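Local coordinates for protein cytokinin riboside 5'-monophosphate phosphoribohydrolase (Corynebacterium glutamicum, PDB 5WQ3) that belongs to the SLOG superfamily and has a Rossmann-like core of parallel strands flanked by helices, at residues E94-A99 and K240-A245. Residues are numbered along the deposited sequence; the frame is centred on the assembly and turned at random.
Sequences EKLVAA and KFIVDA
Ala-99 and Val-243 meet methyl to methyl, CB of Ala-99 lying 4.0 Å from CG2 of Val-243, and the pair illustrates how two segments on helices flanking a parallel sheet can meet through very few atoms. Both side chains leave their backbones toward the other segment. In Val-243, CG1 stands anti to the backbone N (chi1 167°), which leaves CG2 beside that nitrogen and turned to Ala-99. Ala-99 lies at the C-terminal end of helix 84-98; Ala-99 N bonds to Lys-95 O at 3.1 Å, and the residue's methyl points toward helix 235-246.

The second touch is looser and more buried. Leu-96 sets out obliquely, but its branched end swings over until CD2 comes within 4.5 Å of CD1 of Ile-242. Ile-242 sets out toward helix 84-98, and its extended tail (chi2 175°) then runs alongside that helix, offering the flank of CD1. Leu-96 also rests on Val-71 and Val-73 of strand 70-74, and Ile-242 packs on Tyr-101 and Ala-165, which places this pair at the inner edge of the interface, beside the sheet.

Between the two helices Val-239 fills in, touching both Leu-96 and Ala-99, while Lys-95 adds a salt bridge to Asp-236 one turn earlier on helix 235-246. Farther round that helix, Lys-240 NZ is paired with Asp-244 OD2 at 2.8 Å, reaching the syn lone pair of the carboxylate; this bridge spans one turn of its own helix and takes no part in the apolar meeting.

With only 94 Å² buried and methyl groups alone in touch, the two segments gain dispersion and modest hydrophobic burial but little directional restraint; a polar link between the helices is supplied nearby by the Lys-95 to Asp-236 salt bridge.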
ATOM      1  N   GLU C  94      -8.570  -4.693 -66.521  1.00 27.54           N
ATOM      2  CA  GLU C  94      -7.965  -3.882 -67.594  1.00 32.17           C
ATOM      3  C   GLU C  94      -8.529  -4.256 -68.986  1.00 28.06           C
ATOM      4  O   GLU C  94      -8.917  -3.380 -69.758  1.00 27.35           O
ATOM      5  CB  GLU C  94      -6.447  -4.038 -67.574  1.00 37.50           C
ATOM      6  CG  GLU C  94      -5.712  -3.038 -68.465  1.00 50.20           C
ATOM      7  CD  GLU C  94      -5.471  -3.545 -69.885  1.00 60.03           C
ATOM      8  OE1 GLU C  94      -5.987  -2.910 -70.856  1.00 62.39           O
ATOM      9  OE2 GLU C  94      -4.755  -4.580 -70.017  1.00 68.00           O
ATOM     10  N   LYS C  95      -8.588  -5.547 -69.303  1.00 25.89           N
ATOM     11  CA  LYS C  95      -9.046  -6.022 -70.621  1.00 22.41           C
ATOM     12  C   LYS C  95     -10.534  -5.831 -70.814  1.00 22.94           C
ATOM     13  O   LYS C  95     -10.991  -5.602 -71.917  1.00 22.02           O
ATOM     14  CB  LYS C  95      -8.739  -7.515 -70.731  1.00 23.14           C
ATOM     15  CG  LYS C  95      -7.225  -7.812 -70.803  1.00 24.75           C
ATOM     16  CD  LYS C  95      -6.932  -9.287 -70.704  1.00 28.52           C
ATOM     17  CE  LYS C  95      -5.431  -9.629 -70.662  1.00 33.06           C
ATOM     18  NZ  LYS C  95      -4.755  -9.125 -71.866  1.00 35.35           N
ATOM     19  N   LEU C  96     -11.313  -5.983 -69.741  1.00 20.38           N
ATOM     20  CA  LEU C  96     -12.738  -5.696 -69.846  1.00 22.09           C
ATOM     21  C   LEU C  96     -12.967  -4.233 -70.214  1.00 20.65           C
ATOM     22  O   LEU C  96     -13.834  -3.927 -70.987  1.00 19.98           O
ATOM     23  CB  LEU C  96     -13.501  -6.053 -68.542  1.00 21.60           C
ATOM     24  CG  LEU C  96     -13.642  -7.546 -68.346  1.00 22.09           C
ATOM     25  CD1 LEU C  96     -14.099  -7.878 -66.932  1.00 25.73           C
ATOM     26  CD2 LEU C  96     -14.619  -8.070 -69.392  1.00 22.39           C
ATOM     27  N   VAL C  97     -12.166  -3.335 -69.663  1.00 24.78           N
ATOM     28  CA  VAL C  97     -12.378  -1.897 -69.913  1.00 23.73           C
ATOM     29  C   VAL C  97     -11.933  -1.546 -71.333  1.00 23.71           C
ATOM     30  O   VAL C  97     -12.534  -0.723 -71.943  1.00 21.70           O
ATOM     31  CB  VAL C  97     -11.581  -1.045 -68.949  1.00 27.75           C
ATOM     32  CG1 VAL C  97     -11.396   0.405 -69.480  1.00 30.76           C
ATOM     33  CG2 VAL C  97     -12.290  -1.043 -67.619  1.00 30.96           C
ATOM     34  N   ALA C  98     -10.923  -2.248 -71.846  1.00 22.41           N
ATOM     35  CA  ALA C  98     -10.462  -2.101 -73.252  1.00 22.92           C
ATOM     36  C   ALA C  98     -11.528  -2.636 -74.191  1.00 23.75           C
ATOM     37  O   ALA C  98     -11.561  -2.266 -75.349  1.00 25.95           O
ATOM     38  CB  ALA C  98      -9.140  -2.838 -73.443  1.00 23.17           C
ATOM     39  N   ALA C  99     -12.397  -3.534 -73.727  1.00 21.45           N
ATOM     40  CA  ALA C  99     -13.521  -3.945 -74.529  1.00 20.83           C
ATOM     41  C   ALA C  99     -14.747  -3.103 -74.288  1.00 19.49           C
ATOM     42  O   ALA C  99     -15.798  -3.504 -74.711  1.00 20.37           O
ATOM     43  CB  ALA C  99     -13.869  -5.419 -74.360  1.00 22.61           C
ATOM     44  N   LYS C 240     -13.093 -12.035 -75.203  1.00 20.74           N
ATOM     45  CA  LYS C 240     -13.630 -12.385 -76.520  1.00 22.65           C
ATOM     46  C   LYS C 240     -14.869 -13.266 -76.506  1.00 19.85           C
ATOM     47  O   LYS C 240     -15.729 -13.079 -77.341  1.00 19.35           O
ATOM     48  CB  LYS C 240     -12.537 -13.086 -77.396  1.00 24.88           C
ATOM     49  CG  LYS C 240     -12.923 -13.155 -78.864  1.00 26.79           C
ATOM     50  CD  LYS C 240     -11.893 -13.956 -79.711  1.00 29.67           C
ATOM     51  CE  LYS C 240     -12.093 -13.681 -81.216  1.00 29.06           C
ATOM     52  NZ  LYS C 240     -13.373 -14.238 -81.709  1.00 31.97           N
ATOM     53  N   PHE C 241     -14.977 -14.222 -75.579  1.00 20.04           N
ATOM     54  CA  PHE C 241     -16.172 -15.022 -75.463  1.00 18.69           C
ATOM     55  C   PHE C 241     -17.368 -14.088 -75.145  1.00 18.04           C
ATOM     56  O   PHE C 241     -18.409 -14.195 -75.685  1.00 19.95           O
ATOM     57  CB  PHE C 241     -15.959 -15.992 -74.352  1.00 19.73           C
ATOM     58  CG  PHE C 241     -17.081 -16.954 -74.144  1.00 21.17           C
ATOM     59  CD1 PHE C 241     -17.190 -18.108 -74.905  1.00 21.64           C
ATOM     60  CD2 PHE C 241     -18.011 -16.719 -73.119  1.00 21.68           C
ATOM     61  CE1 PHE C 241     -18.219 -19.028 -74.671  1.00 23.85           C
ATOM     62  CE2 PHE C 241     -19.006 -17.608 -72.875  1.00 22.76           C
ATOM     63  CZ  PHE C 241     -19.122 -18.786 -73.636  1.00 25.12           C
ATOM     64  N   ILE C 242     -17.141 -13.165 -74.282  1.00 18.35           N
ATOM     65  CA  ILE C 242     -18.192 -12.177 -73.870  1.00 20.20           C
ATOM     66  C   ILE C 242     -18.586 -11.241 -75.005  1.00 20.76           C
ATOM     67  O   ILE C 242     -19.762 -11.135 -75.377  1.00 22.19           O
ATOM     68  CB  ILE C 242     -17.696 -11.419 -72.630  1.00 19.89           C
ATOM     69  CG1 ILE C 242     -17.493 -12.431 -71.503  1.00 19.51           C
ATOM     70  CG2 ILE C 242     -18.703 -10.313 -72.162  1.00 18.28           C
ATOM     71  CD1 ILE C 242     -16.887 -11.840 -70.244  1.00 20.88           C
ATOM     72  N   VAL C 243     -17.605 -10.590 -75.592  1.00 21.36           N
ATOM     73  CA  VAL C 243     -17.829  -9.771 -76.786  1.00 22.28           C
ATOM     74  C   VAL C 243     -18.629 -10.483 -77.882  1.00 22.23           C
ATOM     75  O   VAL C 243     -19.641  -9.961 -78.406  1.00 18.16           O
ATOM     76  CB  VAL C 243     -16.483  -9.274 -77.369  1.00 20.59           C
ATOM     77  CG1 VAL C 243     -16.699  -8.692 -78.768  1.00 21.44           C
ATOM     78  CG2 VAL C 243     -15.839  -8.301 -76.408  1.00 21.80           C
ATOM     79  N   ASP C 244     -18.171 -11.695 -78.220  1.00 22.23           N
ATOM     80  CA  ASP C 244     -18.813 -12.461 -79.230  1.00 24.20           C
ATOM     81  C   ASP C 244     -20.217 -12.853 -78.815  1.00 25.90           C
ATOM     82  O   ASP C 244     -21.137 -12.828 -79.628  1.00 23.38           O
ATOM     83  CB  ASP C 244     -18.022 -13.764 -79.551  1.00 24.27           C
ATOM     84  CG  ASP C 244     -16.798 -13.487 -80.358  1.00 28.63           C
ATOM     85  OD1 ASP C 244     -16.619 -12.289 -80.728  1.00 26.90           O
ATOM     86  OD2 ASP C 244     -15.956 -14.420 -80.576  1.00 32.14           O
ATOM     87  N   ALA C 245     -20.400 -13.227 -77.559  1.00 21.72           N
ATOM     88  CA  ALA C 245     -21.738 -13.576 -77.106  1.00 22.55           C
ATOM     89  C   ALA C 245     -22.696 -12.369 -77.188  1.00 23.94           C
ATOM     90  O   ALA C 245     -23.891 -12.552 -77.352  1.00 23.52           O
ATOM     91  CB  ALA C 245     -21.690 -14.076 -75.683  1.00 24.42           C
TER